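PDB 4OOU: mannan endo-1,4-beta-mannosidase from Cryptopygus antarcticus, which hydrolyses internal beta-1,4-mannosidic linkages in the backbones of mannans, galactomannans and glucomannans, releasing mainly short manno-oligosaccharides. Local coordinates for residues A[41-46]-A[310-315]; A[79-84]-A[278-283]; A[340-343]-A[349-352]. One frame throughout, in Å; residues are numbered along the deposited sequence.

Contact 1: residues A[41-46]-A[310-315]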
loop_
_atom_site.group_PDB
_atom_site.type_symbol
_atom_site.label_atom_id
_atom_site.label_comp_id
_atom_site.label_asym_id
_atom_site.label_seq_id
_atom_site.Cartn_x
_atom_site.Cartn_y
_atom_site.Cartn_z
ATOM N N GLY A 41 -5.621 -11.476 1.645
ATOM C CA GLY A 41 -4.375 -11.816 1.027
ATOM C C GLY A 41 -3.142 -11.436 1.793
ATOM O O GLY A 41 -3.163 -11.338 3.018
ATOM N N VAL A 42 -2.057 -11.232 1.062
ATOM C CA VAL A 42 -0.732 -11.090 1.654
ATOM C C VAL A 42 0.101 -9.979 1.032
ATOM O O VAL A 42 -0.160 -9.512 -0.101
ATOM C CB VAL A 42 0.078 -12.384 1.477
ATOM C CG1 VAL A 42 -0.787 -13.585 1.789
ATOM C CG2 VAL A 42 0.604 -12.525 0.064
ATOM N N ASN A 43 1.128 -9.605 1.780
ATOM C CA ASN A 43 2.246 -8.877 1.236
ATOM C C ASN A 43 3.285 -9.883 0.754
ATOM O O ASN A 43 3.584 -10.825 1.484
ATOM C CB ASN A 43 2.921 -8.073 2.326
ATOM C CG ASN A 43 2.150 -6.870 2.707
ATOM O OD1 ASN A 43 2.402 -5.795 2.174
ATOM N ND2 ASN A 43 1.235 -7.017 3.665
ATOM N N PHE A 44 3.883 -9.664 -0.423
ATOM C CA PHE A 44 4.946 -10.561 -0.857
ATOM C C PHE A 44 6.152 -10.404 0.054
ATOM O O PHE A 44 6.640 -11.425 0.602
ATOM C CB PHE A 44 5.304 -10.451 -2.343
ATOM C CG PHE A 44 4.307 -11.123 -3.282
ATOM C CD1 PHE A 44 3.458 -12.151 -2.854
ATOM C CD2 PHE A 44 4.241 -10.738 -4.625
ATOM C CE1 PHE A 44 2.553 -12.756 -3.732
ATOM C CE2 PHE A 44 3.351 -11.353 -5.504
ATOM C CZ PHE A 44 2.505 -12.360 -5.051
ATOM N N ALA A 45 6.659 -9.187 0.250
ATOM C CA ALA A 45 6.367 -7.951 -0.497
ATOM C C ALA A 45 7.397 -7.804 -1.611
ATOM O O ALA A 45 7.355 -6.844 -2.386
ATOM C CB ALA A 45 6.450 -6.737 0.431
ATOM N N TRP A 46 8.356 -8.732 -1.645
ATOM C CA TRP A 46 9.335 -8.803 -2.716
ATOM C C TRP A 46 9.879 -10.228 -2.798
ATOM O O TRP A 46 9.539 -11.087 -1.998
ATOM C CB TRP A 46 10.447 -7.788 -2.477
ATOM C CG TRP A 46 11.123 -7.980 -1.174
ATOM C CD1 TRP A 46 12.103 -8.887 -0.895
ATOM C CD2 TRP A 46 10.856 -7.286 0.043
ATOM N NE1 TRP A 46 12.477 -8.788 0.418
ATOM C CE2 TRP A 46 11.731 -7.810 1.023
ATOM C CE3 TRP A 46 9.970 -6.260 0.408
ATOM C CZ2 TRP A 46 11.741 -7.351 2.355
ATOM C CZ3 TRP A 46 10.000 -5.785 1.738
ATOM C CH2 TRP A 46 10.889 -6.338 2.686
ATOM N N ILE A 310 -6.361 -3.064 6.499
ATOM C CA ILE A 310 -5.238 -3.456 7.339
ATOM C C ILE A 310 -4.143 -3.986 6.430
ATOM O O ILE A 310 -4.190 -5.144 5.991
ATOM C CB ILE A 310 -5.608 -4.504 8.407
ATOM C CG1 ILE A 310 -6.836 -4.002 9.188
ATOM C CG2 ILE A 310 -4.389 -4.762 9.303
ATOM C CD1 ILE A 310 -7.394 -4.946 10.230
ATOM N N GLY A 311 -3.139 -3.145 6.192
ATOM C CA GLY A 311 -2.225 -3.304 5.054
ATOM C C GLY A 311 -1.141 -4.310 5.307
ATOM O O GLY A 311 -0.680 -4.998 4.379
ATOM N N GLU A 312 -0.734 -4.391 6.567
ATOM C CA GLU A 312 0.139 -5.459 7.038
ATOM C C GLU A 312 -0.231 -5.892 8.447
ATOM O O GLU A 312 -0.684 -5.091 9.267
ATOM C CB GLU A 312 1.576 -5.002 7.113
ATOM C CG GLU A 312 2.187 -4.326 5.896
ATOM C CD GLU A 312 3.564 -3.777 6.226
ATOM O OE1 GLU A 312 4.057 -4.019 7.366
ATOM O OE2 GLU A 312 4.147 -3.082 5.366
ATOM N N PHE A 313 -0.026 -7.172 8.728
ATOM C CA PHE A 313 -0.091 -7.685 10.082
ATOM C C PHE A 313 0.539 -9.082 10.126
ATOM O O PHE A 313 0.746 -9.685 9.091
ATOM C CB PHE A 313 -1.546 -7.710 10.562
ATOM C CG PHE A 313 -2.356 -8.845 10.000
ATOM C CD1 PHE A 313 -3.002 -8.716 8.781
ATOM C CD2 PHE A 313 -2.481 -10.039 10.704
ATOM C CE1 PHE A 313 -3.751 -9.752 8.267
ATOM C CE2 PHE A 313 -3.235 -11.075 10.202
ATOM C CZ PHE A 313 -3.863 -10.929 8.976
ATOM N N ALA A 314 0.820 -9.613 11.302
ATOM C CA ALA A 314 1.322 -10.980 11.365
ATOM C C ALA A 314 0.949 -11.732 12.642
ATOM O O ALA A 314 1.074 -11.170 13.728
ATOM C CB ALA A 314 2.829 -10.968 11.201
ATOM N N SER A 315 0.518 -13.004 12.488
ATOM C CA SER A 315 0.138 -13.920 13.616
ATOM C C SER A 315 1.139 -13.866 14.722
ATOM O O SER A 315 0.802 -13.878 15.889
ATOM C CB SER A 315 0.137 -15.400 13.207
ATOM O OG SER A 315 -0.300 -15.597 11.887
#

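Contact 2: residues A[79-84]-A[278-283]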
loop_
_atom_site.group_PDB
_atom_site.type_symbol
_atom_site.label_atom_id
_atom_site.label_comp_id
_atom_site.label_asym_id
_atom_site.label_seq_id
_atom_site.Cartn_x
_atom_site.Cartn_y
_atom_site.Cartn_z
ATOM N N THR A 79 -5.655 -10.753 -3.203
ATOM C CA THR A 79 -4.853 -9.555 -3.265
ATOM C C THR A 79 -3.419 -9.856 -2.863
ATOM O O THR A 79 -3.175 -10.613 -1.944
ATOM C CB THR A 79 -5.445 -8.470 -2.330
ATOM O OG1 THR A 79 -6.687 -8.010 -2.864
ATOM C CG2 THR A 79 -4.512 -7.265 -2.183
ATOM N N ALA A 80 -2.484 -9.223 -3.561
ATOM C CA ALA A 80 -1.081 -9.213 -3.177
ATOM C C ALA A 80 -0.535 -7.783 -3.220
ATOM O O ALA A 80 -0.722 -7.072 -4.205
ATOM C CB ALA A 80 -0.277 -10.105 -4.104
ATOM N N ARG A 81 0.119 -7.364 -2.138
ATOM C CA ARG A 81 0.808 -6.070 -2.082
ATOM C C ARG A 81 2.298 -6.347 -2.374
ATOM O O ARG A 81 2.938 -7.234 -1.754
ATOM C CB ARG A 81 0.624 -5.457 -0.710
ATOM C CG ARG A 81 1.118 -4.037 -0.487
ATOM C CD ARG A 81 0.869 -3.668 0.961
ATOM N NE ARG A 81 1.318 -2.336 1.315
ATOM C CZ ARG A 81 2.278 -2.040 2.187
ATOM N NH1 ARG A 81 2.967 -2.996 2.826
ATOM N NH2 ARG A 81 2.540 -0.764 2.445
ATOM N N VAL A 82 2.837 -5.603 -3.342
ATOM C CA VAL A 82 4.168 -5.887 -3.830
ATOM C C VAL A 82 4.888 -4.601 -4.172
ATOM O O VAL A 82 4.306 -3.695 -4.736
ATOM C CB VAL A 82 4.110 -6.842 -5.035
ATOM C CG1 VAL A 82 3.127 -6.350 -6.066
ATOM C CG2 VAL A 82 5.500 -7.045 -5.650
ATOM N N TRP A 83 6.166 -4.550 -3.796
ATOM C CA TRP A 83 6.955 -3.330 -3.755
ATOM C C TRP A 83 7.738 -3.142 -5.061
ATOM O O TRP A 83 8.218 -4.118 -5.640
ATOM C CB TRP A 83 7.904 -3.403 -2.557
ATOM C CG TRP A 83 7.256 -3.263 -1.194
ATOM C CD1 TRP A 83 5.971 -3.570 -0.837
ATOM C CD2 TRP A 83 7.885 -2.795 -0.008
ATOM N NE1 TRP A 83 5.765 -3.291 0.481
ATOM C CE2 TRP A 83 6.926 -2.822 1.013
ATOM C CE3 TRP A 83 9.167 -2.343 0.284
ATOM C CZ2 TRP A 83 7.205 -2.407 2.290
ATOM C CZ3 TRP A 83 9.447 -1.929 1.552
ATOM C CH2 TRP A 83 8.479 -1.963 2.543
ATOM N N VAL A 84 7.862 -1.888 -5.512
ATOM C CA VAL A 84 8.488 -1.562 -6.811
ATOM C C VAL A 84 9.806 -0.754 -6.744
ATOM O O VAL A 84 10.894 -1.344 -6.829
ATOM C CB VAL A 84 7.487 -0.888 -7.791
ATOM C CG1 VAL A 84 8.067 -0.892 -9.212
ATOM C CG2 VAL A 84 6.154 -1.622 -7.775
ATOM N N GLN A 278 -5.080 3.097 5.219
ATOM C CA GLN A 278 -4.374 1.850 5.404
ATOM C C GLN A 278 -3.512 1.948 6.629
ATOM O O GLN A 278 -2.586 2.766 6.692
ATOM C CB GLN A 278 -3.497 1.553 4.200
ATOM C CG GLN A 278 -2.966 0.118 4.089
ATOM C CD GLN A 278 -1.756 -0.005 3.177
ATOM O OE1 GLN A 278 -0.770 -0.685 3.530
ATOM N NE2 GLN A 278 -1.803 0.662 2.014
ATOM N N MET A 279 -3.823 1.121 7.615
ATOM C CA MET A 279 -2.968 1.011 8.781
ATOM C C MET A 279 -2.248 -0.327 8.751
ATOM O O MET A 279 -2.718 -1.289 8.145
ATOM C CB MET A 279 -3.807 1.158 10.035
ATOM C CG MET A 279 -4.541 2.488 10.147
ATOM S SD MET A 279 -5.931 2.430 11.296
ATOM C CE MET A 279 -6.511 4.121 11.179
ATOM N N HIS A 280 -1.067 -0.357 9.334
ATOM C CA HIS A 280 -0.342 -1.606 9.568
ATOM C C HIS A 280 -0.350 -1.865 11.048
ATOM O O HIS A 280 -0.388 -0.930 11.772
ATOM C CB HIS A 280 1.112 -1.463 9.160
ATOM C CG HIS A 280 1.306 -1.153 7.721
ATOM N ND1 HIS A 280 2.508 -0.721 7.217
ATOM C CD2 HIS A 280 0.452 -1.200 6.680
ATOM C CE1 HIS A 280 2.395 -0.543 5.917
ATOM N NE2 HIS A 280 1.152 -0.819 5.568
ATOM N N THR A 281 -0.264 -3.110 11.516
ATOM C CA THR A 281 -0.358 -3.327 12.955
ATOM C C THR A 281 0.393 -4.560 13.463
ATOM O O THR A 281 0.266 -5.667 12.927
ATOM C CB THR A 281 -1.839 -3.313 13.417
ATOM O OG1 THR A 281 -1.909 -3.121 14.842
ATOM C CG2 THR A 281 -2.545 -4.573 12.996
ATOM N N TYR A 282 1.173 -4.322 14.514
ATOM C CA TYR A 282 2.021 -5.306 15.129
ATOM C C TYR A 282 2.047 -5.108 16.676
ATOM O O TYR A 282 2.191 -3.987 17.185
ATOM C CB TYR A 282 3.447 -5.170 14.550
ATOM C CG TYR A 282 3.585 -5.362 13.041
ATOM C CD1 TYR A 282 3.729 -6.620 12.488
ATOM C CD2 TYR A 282 3.614 -4.282 12.181
ATOM C CE1 TYR A 282 3.862 -6.798 11.119
ATOM C CE2 TYR A 282 3.745 -4.456 10.802
ATOM C CZ TYR A 282 3.861 -5.721 10.280
ATOM O OH TYR A 282 3.992 -5.896 8.916
ATOM N N SER A 283 1.926 -6.196 17.426
ATOM C CA SER A 283 2.072 -6.143 18.878
ATOM C C SER A 283 3.522 -5.884 19.306
ATOM O O SER A 283 4.455 -6.080 18.530
ATOM C CB SER A 283 1.575 -7.461 19.492
ATOM O OG SER A 283 2.310 -8.593 19.062
#

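Contact 3: residues A[340-343]-A[349-352]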
loop_
_atom_site.group_PDB
_atom_site.type_symbol
_atom_site.label_atom_id
_atom_site.label_comp_id
_atom_site.label_asym_id
_atom_site.label_seq_id
_atom_site.Cartn_x
_atom_site.Cartn_y
_atom_site.Cartn_z
ATOM N N THR A 340 -1.337 -10.114 5.267
ATOM C CA THR A 340 -0.304 -10.608 6.174
ATOM C C THR A 340 1.047 -10.130 5.713
ATOM O O THR A 340 1.199 -9.705 4.569
ATOM C CB THR A 340 -0.296 -12.161 6.264
ATOM O OG1 THR A 340 -0.294 -12.740 4.938
ATOM C CG2 THR A 340 -1.524 -12.660 7.025
ATOM N N TRP A 341 2.008 -10.189 6.619
ATOM C CA TRP A 341 3.380 -9.881 6.309
ATOM C C TRP A 341 4.266 -11.095 6.698
ATOM O O TRP A 341 4.179 -11.525 7.828
ATOM C CB TRP A 341 3.835 -8.633 7.089
ATOM C CG TRP A 341 5.234 -8.256 6.726
ATOM C CD1 TRP A 341 6.367 -8.746 7.275
ATOM C CD2 TRP A 341 5.648 -7.367 5.674
ATOM N NE1 TRP A 341 7.469 -8.231 6.636
ATOM C CE2 TRP A 341 7.052 -7.373 5.656
ATOM C CE3 TRP A 341 4.967 -6.558 4.763
ATOM C CZ2 TRP A 341 7.790 -6.594 4.769
ATOM C CZ3 TRP A 341 5.696 -5.797 3.875
ATOM C CH2 TRP A 341 7.097 -5.815 3.886
ATOM N N GLN A 342 5.068 -11.680 5.794
ATOM C CA GLN A 342 5.000 -11.472 4.320
ATOM C C GLN A 342 5.382 -12.802 3.696
ATOM O O GLN A 342 5.969 -13.668 4.373
ATOM C CB GLN A 342 5.986 -10.412 3.855
ATOM C CG GLN A 342 7.434 -10.877 3.961
ATOM C CD GLN A 342 8.477 -9.810 3.684
ATOM O OE1 GLN A 342 9.530 -9.773 4.337
ATOM N NE2 GLN A 342 8.214 -8.955 2.700
ATOM N N PHE A 343 5.102 -12.968 2.414
ATOM C CA PHE A 343 5.118 -14.312 1.838
ATOM C C PHE A 343 6.521 -14.903 1.736
ATOM O O PHE A 343 6.724 -16.096 1.998
ATOM C CB PHE A 343 4.425 -14.346 0.484
ATOM C CG PHE A 343 3.549 -15.539 0.305
ATOM C CD1 PHE A 343 2.478 -15.754 1.166
ATOM C CD2 PHE A 343 3.793 -16.467 -0.716
ATOM C CE1 PHE A 343 1.660 -16.865 1.006
ATOM C CE2 PHE A 343 2.983 -17.580 -0.878
ATOM C CZ PHE A 343 1.920 -17.784 -0.008
ATOM N N CYS A 349 8.888 -10.047 12.454
ATOM C CA CYS A 349 7.431 -10.125 12.458
ATOM C C CYS A 349 6.924 -10.518 11.081
ATOM O O CYS A 349 6.200 -9.765 10.451
ATOM C CB CYS A 349 6.801 -8.808 12.965
ATOM S SG CYS A 349 6.968 -8.553 14.772
ATOM N N SER A 350 7.357 -11.688 10.614
ATOM C CA SER A 350 6.843 -12.277 9.377
ATOM C C SER A 350 6.320 -13.660 9.624
ATOM O O SER A 350 6.979 -14.503 10.237
ATOM C CB SER A 350 7.904 -12.383 8.275
ATOM O OG SER A 350 7.401 -13.113 7.152
ATOM N N ASP A 351 5.130 -13.905 9.112
ATOM C CA ASP A 351 4.565 -15.232 9.161
ATOM C C ASP A 351 5.214 -16.137 8.137
ATOM O O ASP A 351 5.976 -15.726 7.240
ATOM C CB ASP A 351 3.043 -15.192 8.940
ATOM C CG ASP A 351 2.289 -14.664 10.148
ATOM O OD1 ASP A 351 2.570 -15.123 11.296
ATOM O OD2 ASP A 351 1.398 -13.817 9.942
ATOM N N THR A 352 4.908 -17.398 8.337
ATOM C CA THR A 352 5.233 -18.488 7.447
ATOM C C THR A 352 4.407 -18.361 6.177
ATOM O O THR A 352 3.223 -18.107 6.300
ATOM C CB THR A 352 4.834 -19.729 8.239
ATOM O OG1 THR A 352 5.969 -20.133 8.995
ATOM C CG2 THR A 352 4.422 -20.819 7.424
#

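Contact 1: residues A[41-46]-A[310-315]
Asn43 reaches over to the backbone of Gly311, and one hydrogen bond carries the contact. Its ND2 donates to Gly311 O at 2.9 Å, nearly straight at 164°. The acceptor lies close to the Asn43 amide plane, and the donor lies in the carbonyl plane of Gly311. The first torsion of Asn43 (chi1 -75°) sets CG opposite its own carbonyl carbon and turns the amide toward Gly311. ND2 has a second acceptor in Thr340 O, while OD1 accepts from Arg81 NH1. The amide is thus gripped at both ends, which fixes its rotation. ND2 also packs on Glu312 CG at 3.6 Å. The two side chains cross at about a right angle, and their amide and carboxylate planes stand 82° apart. Glu312 is the probable catalytic nucleophile, and it runs extended beyond CG past the asparagine. Its OE1 is probably hydrogen-bonded to Tyr282 OH, and its OE2 forms a salt bridge with Arg81 NH1. A leucine in place of Asn43 would probably leave Gly311 O without this donor and Arg81 NH1 without one of its acceptors. Strands 35-43 and 308-313 do not pair with each other in the barrel sheet. Strand 337-340 lies between them and pairs in parallel with both, so Asn43 bridges across its end.

Contact 2: residues A[79-84]-A[278-283]
Arg81 extends from one wall of the TIM barrel to Gln278 and His280 on another. The enzyme belongs to glycoside hydrolase family 5, and this contact lies inside the barrel, beside the active site. Thr79 and Ala80 begin the strand. Thr79 pairs through its backbone with Val42, and Ala80 pairs with Phe126 and Ile128 on the other neighbouring strand. Arg81 then turns inward. Its CG is anti to the backbone N (chi1 -173°), and the chain stays extended to NE, so the guanidinium is carried deep into the interior. Gln278 OE1 and His280 NE2 both sit over one face of this group. OE1 is 3.5 Å from Arg81 NE, and His280 NE2 is 3.4 Å from Arg81 NH2. The angles are too poor for hydrogen bonds, so these are face contacts. The N-H groups of Arg81 serve other partners: NH2 forms a salt bridge with Glu177 and a hydrogen bond with Asn180. The carboxylate of Glu177 would be expected to favour the arginine charge. Val82 touches Leu129 of strand 126-133. Trp83, which binds substrate, presents the edge of its ring to Arg81 NH1. His280 meets the guanidinium with its own edge, the two planes 73° apart. Its ND1 is hydrogen-bonded to Glu181, the probable acid/base. Gln278 is therefore a second-shell residue for that site, through its bond to the other imidazole nitrogen. His280 NE2 donates to Gln278 OE1 at 2.8 Å; OE1 lies in the imidazole plane, while NE2 stands 33° out of the Gln278 carbonyl plane.

Contact 3: residues A[340-343]-A[349-352]
Ser350 OG accepts a hydrogen bond from Gln342 N at 3.1 Å, and it donates one to Asp351 O at 3.0 Å. The serine OG is anti to its backbone N (chi1 173°), which turns it toward the backbone of Gln342. The donor bond to Asp351 O lies in the carbonyl plane, on a lone pair. Trp341 O is gripped from the same segment. Asp351 N donates to it at 2.9 Å, in the carbonyl plane and on a lone pair, with an N-H...O angle of 162°. Ser350 CA adds a CA-H...O contact to Trp341 O at 3.2 Å. The Trp341-Gln342 peptide bond is cis. A non-proline cis peptide after the substrate-binding tryptophan, just past the eighth barrel strand, is a familiar feature of family 5 glycosidases. Segment 349-352 holds both polar atoms of this cis peptide group: Asp351 N bonds to its C=O and Ser350 OG to its N-H. The Trp341 indole, which binds substrate, has Gln342 CB over one face, near the rim. At its edge, Trp341 CD1 lies 3.3 Å from Cys349 O, close to the ring plane. The loop therefore borders a wall of the binding cleft. Residues 346-350 are thought to take part in stabilising the transition state. Cys349 is joined by a disulfide to Cys317, beyond the end of strand 308-313. Asp351 OD2 accepts from Ser315 N in the same region.

How the contacts relate
From the N terminus, the chain first passes 41-46 at the end of strand 35-43, then 79-84 on the next parallel strand. Contact 2 closes when 278-283 arrives, after most of the barrel has been traced. Contact 1 closes at 310-315, so contact 2 nests inside its loop. Contact 3 follows in series and closes only a short loop, between strand 337-340 and helix 353-361. Contact 2 reaches across the barrel interior, while contact 1 bridges the end of strand 337-340. Strands 277-281 and 308-313 are neighbours that join them. Contact 3 adjoins contact 1, where Asn43 O accepts from Phe343 N. It meets contact 2 where the indoles of Trp83 and Trp341 touch.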